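Local coordinates for protein amidohydrolase (Thermotoga maritima, PDB 3OOQ) that probably acts as a hydrolase of the amidohydrolase family, possibly as an allantoinase, at residues Gln167-Arg172 with Ala176-Asp181; Met210-Met215 with Lys219-Arg224; His228-Ile233 with Tyr256-Val261; Leu234-Ile239 with Phe245-Glu250. All coordinates share one frame; numbering follows the deposited sequence.

From the N-terminal side, contact 1 comes first and closes a short turn, folding the loop 167-172 back onto the start of helix 172-198. Contact 2 follows in series: residues 210-215 near the end of helix 208-217 meet the chain that leads into strand 223-227. Helix 230-243 comes next and serves two contacts. Its first turn packs against residues 256-261 in contact 3, and the wider loop so formed contains contact 4, where residues 234-239 lie against strand 247-249. Contacts 2 and 4 reach neighbouring strands of one sheet, joined by the Arg224-Glu250 salt bridge, whereas Arg172-Asp232 links contact 1 to contact 3.

Contact 1. Residues Gln167-Arg172 with Ala176-Asp181; sequences QTPSTR and AGVIRD
Val178 meets Thr168 and Pro169 where the loop 167-172 folds back beside the first turns of helix 172-198. Followed outward, its side chain starts with CB pointing at the loop, 5.0 Å from Pro169 CD. There it forks. CG1, anti to the backbone N (chi1 166°), stays farther from the loop, and the side chain also packs on Val87. CG2 does the touching: it lies 4.1 Å from Thr168 CG2 and equally 4.1 Å from Pro169 CD, so one methyl is shared by two neighbouring loop residues. Thr168 and Val178 run past one another in opposite directions, while the proline ring and the valine cross at about a right angle. The peptide before Pro169 is cis, with Thr168 CA and Pro169 CA 3.0 Å apart, which probably helps two successive residues face one methyl. With chi1 of -48°, Thr168 turns its methyl to Val178 and leaves OG1 to hydrogen-bond Thr84 of the second subunit.

Farther along, the link is backbone: Ala176 N donates to Arg172 O at 3.2 Å, nearly straight at 178°, and Ala176 CB rests 3.8 Å from that same oxygen, Arg172 O. The guanidinium of Arg172 serves other partners, Asp232 of its own chain and Asp79 of the second subunit. Thr171 OG1 bonds to Gly174 N and also meets Glu82 of the second subunit. The arrangement is that of a threonine N-cap opening a long helix, preceded by a cis-proline loop that packs on the helix side at a subunit interface.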
loop_
_atom_site.group_PDB
_atom_site.type_symbol
_atom_site.label_atom_id
_atom_site.label_comp_id
_atom_site.label_asym_id
_atom_site.label_seq_id
_atom_site.Cartn_x
_atom_site.Cartn_y
_atom_site.Cartn_z
ATOM N N GLN F 167 4.368 -7.230 -13.925
ATOM C CA GLN F 167 4.726 -6.725 -15.245
ATOM C C GLN F 167 5.158 -7.894 -16.167
ATOM O O GLN F 167 5.669 -8.898 -15.677
ATOM C CB GLN F 167 5.847 -5.700 -15.039
ATOM C CG GLN F 167 6.429 -5.076 -16.278
ATOM C CD GLN F 167 7.524 -4.057 -15.953
ATOM O OE1 GLN F 167 7.908 -3.875 -14.789
ATOM N NE2 GLN F 167 7.996 -3.363 -16.979
ATOM N N THR F 168 4.934 -7.772 -17.475
ATOM C CA THR F 168 5.411 -8.765 -18.463
ATOM C C THR F 168 6.950 -8.769 -18.395
ATOM O O THR F 168 7.555 -7.702 -18.434
ATOM C CB THR F 168 4.927 -8.387 -19.888
ATOM O OG1 THR F 168 3.526 -8.093 -19.840
ATOM C CG2 THR F 168 5.176 -9.513 -20.900
ATOM N N PRO F 169 7.591 -9.946 -18.261
ATOM C CA PRO F 169 7.052 -11.305 -18.219
ATOM C C PRO F 169 6.813 -11.888 -16.829
ATOM O O PRO F 169 7.598 -11.689 -15.910
ATOM C CB PRO F 169 8.144 -12.121 -18.902
ATOM C CG PRO F 169 9.450 -11.430 -18.403
ATOM C CD PRO F 169 9.072 -9.944 -18.398
ATOM N N SER F 170 5.743 -12.660 -16.713
ATOM C CA SER F 170 5.449 -13.412 -15.505
ATOM C C SER F 170 5.470 -14.909 -15.820
ATOM O O SER F 170 5.232 -15.721 -14.940
ATOM C CB SER F 170 4.072 -13.002 -14.943
ATOM O OG SER F 170 3.021 -13.271 -15.864
ATOM N N THR F 171 5.746 -15.264 -17.078
ATOM C CA THR F 171 5.760 -16.666 -17.513
ATOM C C THR F 171 6.935 -16.871 -18.476
ATOM O O THR F 171 7.448 -15.912 -19.053
ATOM C CB THR F 171 4.459 -17.052 -18.282
ATOM O OG1 THR F 171 4.369 -16.262 -19.471
ATOM C CG2 THR F 171 3.184 -16.832 -17.424
ATOM N N ARG F 172 7.329 -18.120 -18.673
ATOM C CA ARG F 172 8.276 -18.463 -19.742
ATOM C C ARG F 172 7.802 -18.020 -21.128
ATOM O O ARG F 172 8.614 -17.587 -21.931
ATOM C CB ARG F 172 8.588 -19.972 -19.725
ATOM C CG ARG F 172 9.525 -20.386 -18.582
ATOM C CD ARG F 172 9.862 -21.889 -18.642
ATOM N NE ARG F 172 10.907 -22.247 -17.675
ATOM C CZ ARG F 172 10.706 -22.509 -16.383
ATOM N NH1 ARG F 172 9.489 -22.434 -15.847
ATOM N NH2 ARG F 172 11.739 -22.818 -15.612
ATOM N N ALA F 176 10.206 -15.263 -23.520
ATOM C CA ALA F 176 10.485 -15.474 -24.930
ATOM C C ALA F 176 9.814 -14.402 -25.806
ATOM O O ALA F 176 10.421 -13.897 -26.753
ATOM C CB ALA F 176 10.017 -16.899 -25.351
ATOM N N GLY F 177 8.557 -14.076 -25.516
ATOM C CA GLY F 177 7.894 -13.002 -26.244
ATOM C C GLY F 177 8.636 -11.670 -26.168
ATOM O O GLY F 177 8.758 -10.961 -27.175
ATOM N N VAL F 178 9.130 -11.331 -24.981
ATOM C CA VAL F 178 9.860 -10.066 -24.773
ATOM C C VAL F 178 11.140 -10.024 -25.634
ATOM O O VAL F 178 11.441 -9.014 -26.267
ATOM C CB VAL F 178 10.185 -9.855 -23.270
ATOM C CG1 VAL F 178 11.227 -8.753 -23.064
ATOM C CG2 VAL F 178 8.909 -9.517 -22.496
ATOM N N ILE F 179 11.885 -11.123 -25.645
ATOM C CA ILE F 179 13.108 -11.195 -26.430
ATOM C C ILE F 179 12.793 -11.177 -27.942
ATOM O O ILE F 179 13.418 -10.438 -28.707
ATOM C CB ILE F 179 13.946 -12.422 -26.012
ATOM C CG1 ILE F 179 14.407 -12.233 -24.546
ATOM C CG2 ILE F 179 15.167 -12.624 -26.960
ATOM C CD1 ILE F 179 14.869 -13.500 -23.848
ATOM N N ARG F 180 11.799 -11.953 -28.357
ATOM C CA ARG F 180 11.376 -11.929 -29.762
ATOM C C ARG F 180 10.953 -10.541 -30.217
ATOM O O ARG F 180 11.263 -10.101 -31.339
ATOM C CB ARG F 180 10.182 -12.840 -29.980
ATOM C CG ARG F 180 10.516 -14.183 -30.461
ATOM C CD ARG F 180 9.360 -14.804 -31.296
ATOM N NE ARG F 180 9.829 -16.139 -31.564
ATOM C CZ ARG F 180 9.811 -17.111 -30.661
ATOM N NH1 ARG F 180 10.309 -18.305 -30.964
ATOM N NH2 ARG F 180 9.257 -16.898 -29.465
ATOM N N ASP F 181 10.194 -9.873 -29.356
ATOM C CA ASP F 181 9.707 -8.552 -29.663
ATOM C C ASP F 181 10.915 -7.626 -29.850
ATOM O O ASP F 181 10.952 -6.850 -30.801
ATOM C CB ASP F 181 8.774 -8.068 -28.544
ATOM C CG ASP F 181 8.257 -6.689 -28.778
ATOM O OD1 ASP F 181 7.323 -6.537 -29.583
ATOM O OD2 ASP F 181 8.785 -5.740 -28.161
#

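Contact 2. Residues Met210-Met215 with Lys219-Arg224; sequences MEVGEM and KKIPAR
Lys220 N returns to Met215 O at 2.9 Å with an N-H...O angle of 145°, while Lys219, with its positive phi of 60°, reverses the chain at the end of helix 208-217. Although Lys219 N lies 3.2 Å from Met215 O, its angle to that oxygen is poor, and its bond goes instead to the last helical turn.

The side chains follow this reversal. Met215, a selenomethionine, touches with its root: CB lies 4.1 Å from Ile221 CG1, and CG is 4.2 Å from Lys220 CD. Its chain crosses the lysine at about a right angle, and its end leads away, the side chain also packing on Pro147 of strand 143-153. Lys220 thus contributes its methylene carbons to the contact, with CB 3.5 Å from Met215 O. Ile221 has CG1 between its backbone N and carbonyl carbon (chi1 53°), which carries CD1 back to the helix, 4.3 Å from Val212 CG1.

The two bonds, from Lys220 N to Met215 O and from Lys219 N into the last helical turn, with Lys219 as the left-handed C-prime residue, make a Schellman motif, with the apolar contact across the turn that commonly accompanies it. Here it ends helix 208-217 and turns the chain into strand 223-227.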
loop_
_atom_site.group_PDB
_atom_site.type_symbol
_atom_site.label_atom_id
_atom_site.label_comp_id
_atom_site.label_asym_id
_atom_site.label_seq_id
_atom_site.Cartn_x
_atom_site.Cartn_y
_atom_site.Cartn_z
HETATM N N MSE F 210 18.739 -0.296 -29.668
HETATM C CA MSE F 210 18.704 -0.918 -30.984
HETATM C C MSE F 210 20.105 -1.167 -31.539
HETATM O O MSE F 210 20.330 -2.173 -32.221
HETATM C CB MSE F 210 17.927 -0.052 -31.987
HETATM C CG MSE F 210 16.465 0.176 -31.686
HETATM SE SE MSE F 210 15.387 -1.468 -31.738
HETATM C CE MSE F 210 15.397 -1.841 -29.861
ATOM N N GLU F 211 21.036 -0.253 -31.260
ATOM C CA GLU F 211 22.414 -0.377 -31.748
ATOM C C GLU F 211 23.104 -1.666 -31.276
ATOM O O GLU F 211 23.736 -2.334 -32.070
ATOM C CB GLU F 211 23.251 0.871 -31.408
ATOM C CG GLU F 211 22.886 2.102 -32.241
ATOM C CD GLU F 211 23.398 2.020 -33.684
ATOM O OE1 GLU F 211 22.764 2.575 -34.598
ATOM O OE2 GLU F 211 24.440 1.385 -33.904
ATOM N N VAL F 212 22.955 -2.034 -30.006
ATOM C CA VAL F 212 23.537 -3.281 -29.486
ATOM C C VAL F 212 22.879 -4.502 -30.094
ATOM O O VAL F 212 23.544 -5.517 -30.332
ATOM C CB VAL F 212 23.352 -3.473 -27.947
ATOM C CG1 VAL F 212 24.536 -4.276 -27.392
ATOM C CG2 VAL F 212 23.214 -2.173 -27.241
ATOM N N GLY F 213 21.560 -4.429 -30.290
ATOM C CA GLY F 213 20.819 -5.540 -30.901
ATOM C C GLY F 213 21.334 -5.789 -32.303
ATOM O O GLY F 213 21.495 -6.943 -32.732
ATOM N N GLU F 214 21.599 -4.698 -33.019
ATOM C CA GLU F 214 22.135 -4.775 -34.379
ATOM C C GLU F 214 23.514 -5.460 -34.370
ATOM O O GLU F 214 23.812 -6.303 -35.235
ATOM C CB GLU F 214 22.194 -3.387 -35.021
ATOM C CG GLU F 214 22.879 -3.363 -36.399
ATOM C CD GLU F 214 22.848 -2.001 -37.087
ATOM O OE1 GLU F 214 22.401 -0.994 -36.489
ATOM O OE2 GLU F 214 23.286 -1.941 -38.241
HETATM N N MSE F 215 24.337 -5.124 -33.378
HETATM C CA MSE F 215 25.643 -5.774 -33.220
HETATM C C MSE F 215 25.504 -7.281 -33.137
HETATM O O MSE F 215 26.231 -8.006 -33.812
HETATM C CB MSE F 215 26.386 -5.259 -31.997
HETATM C CG MSE F 215 26.995 -3.895 -32.193
HETATM SE SE MSE F 215 28.057 -3.463 -30.623
HETATM C CE MSE F 215 26.849 -2.184 -29.692
ATOM N N LYS F 219 26.241 -10.349 -35.929
ATOM C CA LYS F 219 27.209 -11.308 -35.376
ATOM C C LYS F 219 28.553 -10.711 -34.944
ATOM O O LYS F 219 29.554 -11.422 -34.881
ATOM C CB LYS F 219 27.436 -12.487 -36.328
ATOM C CG LYS F 219 26.189 -13.292 -36.599
ATOM C CD LYS F 219 26.558 -14.543 -37.369
ATOM C CE LYS F 219 25.354 -15.342 -37.750
ATOM N NZ LYS F 219 25.742 -16.715 -38.172
ATOM N N LYS F 220 28.572 -9.423 -34.617
ATOM C CA LYS F 220 29.787 -8.810 -34.088
ATOM C C LYS F 220 30.074 -9.336 -32.687
ATOM O O LYS F 220 31.224 -9.499 -32.307
ATOM C CB LYS F 220 29.685 -7.286 -34.089
ATOM C CG LYS F 220 29.617 -6.678 -35.481
ATOM C CD LYS F 220 29.334 -5.177 -35.378
ATOM C CE LYS F 220 29.373 -4.480 -36.743
ATOM N NZ LYS F 220 30.476 -5.025 -37.613
ATOM N N ILE F 221 29.019 -9.617 -31.922
ATOM C CA ILE F 221 29.178 -10.196 -30.587
ATOM C C ILE F 221 28.114 -11.258 -30.371
ATOM O O ILE F 221 27.047 -11.180 -30.981
ATOM C CB ILE F 221 29.072 -9.123 -29.444
ATOM C CG1 ILE F 221 27.784 -8.300 -29.560
ATOM C CG2 ILE F 221 30.350 -8.248 -29.404
ATOM C CD1 ILE F 221 27.476 -7.325 -28.353
ATOM N N PRO F 222 28.403 -12.252 -29.512
ATOM C CA PRO F 222 27.400 -13.268 -29.232
ATOM C C PRO F 222 26.345 -12.829 -28.202
ATOM O O PRO F 222 26.601 -11.952 -27.373
ATOM C CB PRO F 222 28.219 -14.407 -28.618
ATOM C CG PRO F 222 29.397 -13.709 -27.969
ATOM C CD PRO F 222 29.703 -12.552 -28.871
ATOM N N ALA F 223 25.184 -13.484 -28.266
ATOM C CA ALA F 223 24.253 -13.534 -27.159
ATOM C C ALA F 223 24.831 -14.458 -26.084
ATOM O O ALA F 223 25.340 -15.551 -26.381
ATOM C CB ALA F 223 22.898 -14.056 -27.621
ATOM N N ARG F 224 24.730 -14.015 -24.839
ATOM C CA ARG F 224 25.116 -14.830 -23.715
ATOM C C ARG F 224 23.833 -15.160 -22.967
ATOM O O ARG F 224 23.276 -14.301 -22.280
ATOM C CB ARG F 224 26.143 -14.079 -22.855
ATOM C CG ARG F 224 27.453 -13.675 -23.596
ATOM C CD ARG F 224 28.259 -14.891 -24.100
ATOM N NE ARG F 224 28.619 -15.754 -22.966
ATOM C CZ ARG F 224 29.773 -15.715 -22.305
ATOM N NH1 ARG F 224 30.742 -14.889 -22.683
ATOM N NH2 ARG F 224 29.963 -16.503 -21.253
#

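Contact 3. Residues His228-Ile233 with Tyr256-Val261; sequences HRADDI and YKISKV
Ile258 CD1 comes down on the branch point of Ile233, 3.8 Å from Ile233 CG2 and 4.1 Å from Ile233 CB, the two side chains passing at a slant. The same CD1 lies 4.1 Å from Ala230 O, and the other branch, Ile258 CG2, reaches Ala230 CB at 4.4 Å. Ala230 and Ile233 are three apart and so share one side of the helix, and the isoleucine straddles them. Its reach follows from chi1 of 56°, which sets CG1 between the backbone N and the carbonyl carbon and leaves CG2 beside the N, both directed at the helix. All three residues are buried.

The next shell probably helps to hold the helix start that carries Ala230. Arg229 holds the N-cap position, and Ile233 N bonds to Arg229 O at 3.2 Å. The Arg229 side chain folds over to grip Asp231 side-on: NE meets OD1 at 2.7 Å (162°) and NH2 meets the syn lone pair of OD2 at 2.6 Å (153°), so two bonds set the guanidinium against the carboxylate. Ala230 N is in turn hydrogen-bonded to Glu254 OE1, and Lys257 NZ forms a salt bridge with that same glutamate.

Ile233 also packs on Ala227 of strand 223-227 and on Ile249 of strand 247-249, and Ile258 reaches Leu234. The contact therefore joins the N-terminal ends of helices 230-243 and 259-264, with Ile233 bridging to the two neighbouring strands.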
loop_
_atom_site.group_PDB
_atom_site.type_symbol
_atom_site.label_atom_id
_atom_site.label_comp_id
_atom_site.label_asym_id
_atom_site.label_seq_id
_atom_site.Cartn_x
_atom_site.Cartn_y
_atom_site.Cartn_z
ATOM N N HIS F 228 18.791 -22.776 -17.404
ATOM C CA HIS F 228 19.067 -23.945 -16.573
ATOM C C HIS F 228 18.313 -25.158 -17.075
ATOM O O HIS F 228 18.926 -26.149 -17.442
ATOM C CB HIS F 228 18.711 -23.670 -15.099
ATOM C CG HIS F 228 19.589 -22.652 -14.445
ATOM N ND1 HIS F 228 20.889 -22.923 -14.069
ATOM C CD2 HIS F 228 19.360 -21.358 -14.104
ATOM C CE1 HIS F 228 21.424 -21.842 -13.522
ATOM N NE2 HIS F 228 20.518 -20.877 -13.535
ATOM N N ARG F 229 16.980 -25.075 -17.078
ATOM C CA ARG F 229 16.144 -26.200 -17.466
ATOM C C ARG F 229 16.297 -26.500 -18.967
ATOM O O ARG F 229 16.488 -25.591 -19.763
ATOM C CB ARG F 229 14.683 -25.933 -17.075
ATOM C CG ARG F 229 13.880 -27.202 -16.806
ATOM C CD ARG F 229 12.517 -26.877 -16.190
ATOM N NE ARG F 229 11.656 -26.210 -17.161
ATOM C CZ ARG F 229 10.421 -25.782 -16.923
ATOM N NH1 ARG F 229 9.871 -25.945 -15.715
ATOM N NH2 ARG F 229 9.729 -25.190 -17.898
ATOM N N ALA F 230 16.241 -27.777 -19.347
ATOM C CA ALA F 230 16.550 -28.182 -20.732
ATOM C C ALA F 230 15.697 -27.426 -21.768
ATOM O O ALA F 230 16.212 -27.003 -22.816
ATOM C CB ALA F 230 16.404 -29.731 -20.914
ATOM N N ASP F 231 14.409 -27.260 -21.468
ATOM C CA ASP F 231 13.505 -26.547 -22.371
ATOM C C ASP F 231 13.871 -25.067 -22.578
ATOM O O ASP F 231 13.711 -24.554 -23.685
ATOM C CB ASP F 231 12.018 -26.703 -21.968
ATOM C CG ASP F 231 11.716 -26.187 -20.553
ATOM O OD1 ASP F 231 12.553 -26.332 -19.658
ATOM O OD2 ASP F 231 10.626 -25.630 -20.328
ATOM N N ASP F 232 14.347 -24.398 -21.522
ATOM C CA ASP F 232 14.792 -22.999 -21.643
ATOM C C ASP F 232 16.046 -22.876 -22.490
ATOM O O ASP F 232 16.179 -21.906 -23.232
ATOM C CB ASP F 232 15.067 -22.360 -20.283
ATOM C CG ASP F 232 13.794 -22.102 -19.484
ATOM O OD1 ASP F 232 12.804 -21.600 -20.063
ATOM O OD2 ASP F 232 13.793 -22.462 -18.291
ATOM N N ILE F 233 16.974 -23.832 -22.357
ATOM C CA ILE F 233 18.155 -23.892 -23.240
ATOM C C ILE F 233 17.729 -24.014 -24.702
ATOM O O ILE F 233 18.224 -23.305 -25.568
ATOM C CB ILE F 233 19.114 -25.064 -22.864
ATOM C CG1 ILE F 233 19.615 -24.950 -21.413
ATOM C CG2 ILE F 233 20.310 -25.108 -23.810
ATOM C CD1 ILE F 233 20.128 -26.303 -20.821
ATOM N N TYR F 256 23.321 -31.434 -20.176
ATOM C CA TYR F 256 23.695 -32.831 -20.307
ATOM C C TYR F 256 22.553 -33.702 -20.845
ATOM O O TYR F 256 22.795 -34.743 -21.463
ATOM C CB TYR F 256 24.257 -33.374 -18.987
ATOM C CG TYR F 256 23.238 -33.588 -17.880
ATOM C CD1 TYR F 256 22.489 -34.771 -17.802
ATOM C CD2 TYR F 256 23.047 -32.619 -16.889
ATOM C CE1 TYR F 256 21.558 -34.967 -16.772
ATOM C CE2 TYR F 256 22.128 -32.809 -15.854
ATOM C CZ TYR F 256 21.386 -33.978 -15.803
ATOM O OH TYR F 256 20.485 -34.160 -14.767
ATOM N N LYS F 257 21.312 -33.274 -20.632
ATOM C CA LYS F 257 20.171 -34.009 -21.147
ATOM C C LYS F 257 20.033 -33.825 -22.658
ATOM O O LYS F 257 19.398 -34.623 -23.316
ATOM C CB LYS F 257 18.881 -33.594 -20.428
ATOM C CG LYS F 257 18.927 -33.764 -18.921
ATOM C CD LYS F 257 17.648 -33.292 -18.252
ATOM C CE LYS F 257 17.658 -33.672 -16.783
ATOM N NZ LYS F 257 16.450 -33.174 -16.057
ATOM N N ILE F 258 20.644 -32.792 -23.217
ATOM C CA ILE F 258 20.503 -32.529 -24.650
ATOM C C ILE F 258 21.854 -32.286 -25.292
ATOM O O ILE F 258 21.976 -31.529 -26.261
ATOM C CB ILE F 258 19.557 -31.323 -24.904
ATOM C CG1 ILE F 258 20.063 -30.093 -24.147
ATOM C CG2 ILE F 258 18.117 -31.682 -24.488
ATOM C CD1 ILE F 258 19.479 -28.757 -24.604
ATOM N N SER F 259 22.869 -32.951 -24.757
ATOM C CA SER F 259 24.255 -32.708 -25.157
ATOM C C SER F 259 24.536 -33.006 -26.640
ATOM O O SER F 259 25.336 -32.315 -27.274
ATOM C CB SER F 259 25.217 -33.481 -24.250
ATOM O OG SER F 259 24.814 -34.832 -24.124
ATOM N N LYS F 260 23.865 -34.015 -27.191
ATOM C CA LYS F 260 24.051 -34.374 -28.603
ATOM C C LYS F 260 23.700 -33.201 -29.492
ATOM O O LYS F 260 24.458 -32.857 -30.402
ATOM C CB LYS F 260 23.227 -35.610 -28.983
ATOM C CG LYS F 260 23.972 -36.957 -28.822
ATOM C CD LYS F 260 24.600 -37.153 -27.426
ATOM C CE LYS F 260 24.630 -38.640 -27.031
ATOM N NZ LYS F 260 25.517 -39.444 -27.930
ATOM N N VAL F 261 22.582 -32.547 -29.182
ATOM C CA VAL F 261 22.163 -31.376 -29.937
ATOM C C VAL F 261 23.160 -30.234 -29.827
ATOM O O VAL F 261 23.495 -29.612 -30.834
ATOM C CB VAL F 261 20.738 -30.911 -29.530
ATOM C CG1 VAL F 261 20.275 -29.785 -30.428
ATOM C CG2 VAL F 261 19.782 -32.079 -29.653
#

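Contact 4. Residues Leu234-Ile239 with Phe245-Glu250; sequences LTAIRI and FNLVIE
Strand 223-227, helix 230-243 and strand 247-249 form a beta-alpha-beta unit, and this contact is the seam where Ala236, Ile237 and Ile239 of the helix lie on Phe245, Leu247 and Ile249. The short axes run antiparallel at 177° and approach to 9.6 Å, close enough for side chains from both elements to meet directly.

Along the seam the contacts interlock: Ala236 CB is shared by Ile249 and Leu247, and Leu247 also reaches Ile237, while Phe245, in the loop before the strand, takes Ile239. Ile249 CD1 sits 4.1 Å from Ala236 CB, the small methyl letting the isoleucine tip come close to the helix. Leu247 points its CB at the helix and brings CD1 to Ile237 CG1 at 4.0 Å, crossing that side chain at about a right angle; the same methyl, Leu247 CD1, is 4.5 Å from Ala236 CB. At the far end Phe245 lies alongside Ile239, the two pointing the same way, with CZ 3.9 Å from Ile239 CG2 and CE2 3.8 Å from Ile239 O. Its chi1 of 57° places the ring between backbone N and carbonyl carbon, bringing it nearer the helix than its CB bond alone would suggest. The ring also touches Ala223 and meets Phe183 with planes about 30° apart. Losing this ring to a serine would probably leave Ile239 CG2 without its apolar neighbour and open a gap between the helix and the loop leading into strand 247-249.

Leu247 and Ala236 both also pack on Met225 of the preceding strand. Such layering of a helix over two adjacent parallel strands is the repeating element of a TIM barrel, consistent with the amidohydrolase fold.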
loop_
_atom_site.group_PDB
_atom_site.type_symbol
_atom_site.label_atom_id
_atom_site.label_comp_id
_atom_site.label_asym_id
_atom_site.label_seq_id
_atom_site.Cartn_x
_atom_site.Cartn_y
_atom_site.Cartn_z
ATOM N N LEU F 234 16.775 -24.889 -24.975
ATOM C CA LEU F 234 16.303 -25.116 -26.350
ATOM C C LEU F 234 15.551 -23.896 -26.885
ATOM O O LEU F 234 15.677 -23.569 -28.047
ATOM C CB LEU F 234 15.426 -26.368 -26.431
ATOM C CG LEU F 234 16.151 -27.686 -26.146
ATOM C CD1 LEU F 234 15.130 -28.770 -25.797
ATOM C CD2 LEU F 234 17.002 -28.119 -27.345
ATOM N N THR F 235 14.804 -23.217 -26.017
ATOM C CA THR F 235 14.121 -21.968 -26.398
ATOM C C THR F 235 15.152 -20.907 -26.781
ATOM O O THR F 235 15.005 -20.219 -27.785
ATOM C CB THR F 235 13.231 -21.431 -25.231
ATOM O OG1 THR F 235 12.177 -22.354 -24.987
ATOM C CG2 THR F 235 12.598 -20.071 -25.571
ATOM N N ALA F 236 16.195 -20.768 -25.962
ATOM C CA ALA F 236 17.277 -19.839 -26.271
ATOM C C ALA F 236 17.857 -20.125 -27.672
ATOM O O ALA F 236 18.047 -19.207 -28.484
ATOM C CB ALA F 236 18.353 -19.931 -25.203
ATOM N N ILE F 237 18.092 -21.402 -27.971
ATOM C CA ILE F 237 18.600 -21.806 -29.305
ATOM C C ILE F 237 17.577 -21.479 -30.421
ATOM O O ILE F 237 17.950 -20.943 -31.486
ATOM C CB ILE F 237 19.017 -23.312 -29.323
ATOM C CG1 ILE F 237 20.163 -23.560 -28.326
ATOM C CG2 ILE F 237 19.460 -23.779 -30.737
ATOM C CD1 ILE F 237 20.308 -25.029 -27.936
ATOM N N ARG F 238 16.295 -21.765 -30.174
ATOM C CA ARG F 238 15.257 -21.484 -31.176
ATOM C C ARG F 238 15.250 -20.019 -31.552
ATOM O O ARG F 238 15.154 -19.674 -32.728
ATOM C CB ARG F 238 13.860 -21.883 -30.703
ATOM C CG ARG F 238 13.527 -23.327 -30.916
ATOM C CD ARG F 238 12.001 -23.586 -30.844
ATOM N NE ARG F 238 11.325 -23.017 -29.668
ATOM C CZ ARG F 238 11.407 -23.485 -28.427
ATOM N NH1 ARG F 238 12.163 -24.547 -28.138
ATOM N NH2 ARG F 238 10.721 -22.879 -27.454
ATOM N N ILE F 239 15.367 -19.161 -30.550
ATOM C CA ILE F 239 15.379 -17.728 -30.817
ATOM C C ILE F 239 16.647 -17.300 -31.568
ATOM O O ILE F 239 16.575 -16.509 -32.504
ATOM C CB ILE F 239 15.166 -16.916 -29.526
ATOM C CG1 ILE F 239 13.690 -17.084 -29.086
ATOM C CG2 ILE F 239 15.520 -15.443 -29.757
ATOM C CD1 ILE F 239 13.410 -16.712 -27.655
ATOM N N PHE F 245 21.566 -15.241 -34.906
ATOM C CA PHE F 245 22.712 -14.752 -34.133
ATOM C C PHE F 245 23.509 -15.862 -33.432
ATOM O O PHE F 245 23.025 -16.989 -33.278
ATOM C CB PHE F 245 22.333 -13.592 -33.189
ATOM C CG PHE F 245 21.230 -13.907 -32.187
ATOM C CD1 PHE F 245 21.507 -14.582 -30.999
ATOM C CD2 PHE F 245 19.933 -13.449 -32.393
ATOM C CE1 PHE F 245 20.519 -14.806 -30.059
ATOM C CE2 PHE F 245 18.932 -13.678 -31.444
ATOM C CZ PHE F 245 19.229 -14.354 -30.283
ATOM N N ASN F 246 24.741 -15.539 -33.039
ATOM C CA ASN F 246 25.582 -16.457 -32.271
ATOM C C ASN F 246 25.214 -16.470 -30.811
ATOM O O ASN F 246 24.881 -15.432 -30.250
ATOM C CB ASN F 246 27.059 -16.079 -32.399
ATOM C CG ASN F 246 27.567 -16.228 -33.820
ATOM O OD1 ASN F 246 27.182 -17.144 -34.494
ATOM N ND2 ASN F 246 28.413 -15.308 -34.271
ATOM N N LEU F 247 25.310 -17.642 -30.192
ATOM C CA LEU F 247 25.002 -17.754 -28.775
ATOM C C LEU F 247 25.993 -18.572 -27.996
ATOM O O LEU F 247 26.680 -19.445 -28.532
ATOM C CB LEU F 247 23.574 -18.303 -28.538
ATOM C CG LEU F 247 23.286 -19.816 -28.525
ATOM C CD1 LEU F 247 22.107 -20.162 -27.657
ATOM C CD2 LEU F 247 23.020 -20.312 -29.931
ATOM N N VAL F 248 26.029 -18.278 -26.708
ATOM C CA VAL F 248 26.653 -19.102 -25.702
ATOM C C VAL F 248 25.558 -19.365 -24.668
ATOM O O VAL F 248 24.775 -18.479 -24.342
ATOM C CB VAL F 248 27.853 -18.347 -25.038
ATOM C CG1 VAL F 248 28.469 -19.149 -23.924
ATOM C CG2 VAL F 248 28.938 -17.973 -26.091
ATOM N N ILE F 249 25.493 -20.586 -24.160
ATOM C CA ILE F 249 24.582 -20.902 -23.067
ATOM C C ILE F 249 25.307 -20.714 -21.734
ATOM O O ILE F 249 26.406 -21.260 -21.553
ATOM C CB ILE F 249 24.089 -22.347 -23.180
ATOM C CG1 ILE F 249 23.285 -22.566 -24.479
ATOM C CG2 ILE F 249 23.282 -22.730 -21.956
ATOM C CD1 ILE F 249 21.874 -21.908 -24.468
ATOM N N GLU F 250 24.719 -19.931 -20.827
ATOM C CA GLU F 250 25.284 -19.724 -19.493
ATOM C C GLU F 250 24.625 -20.667 -18.498
ATOM O O GLU F 250 23.400 -20.818 -18.499
ATOM C CB GLU F 250 25.085 -18.281 -19.000
ATOM C CG GLU F 250 25.280 -17.183 -20.015
ATOM C CD GLU F 250 26.637 -17.241 -20.704
ATOM O OE1 GLU F 250 26.656 -17.009 -21.929
ATOM O OE2 GLU F 250 27.668 -17.526 -20.035
#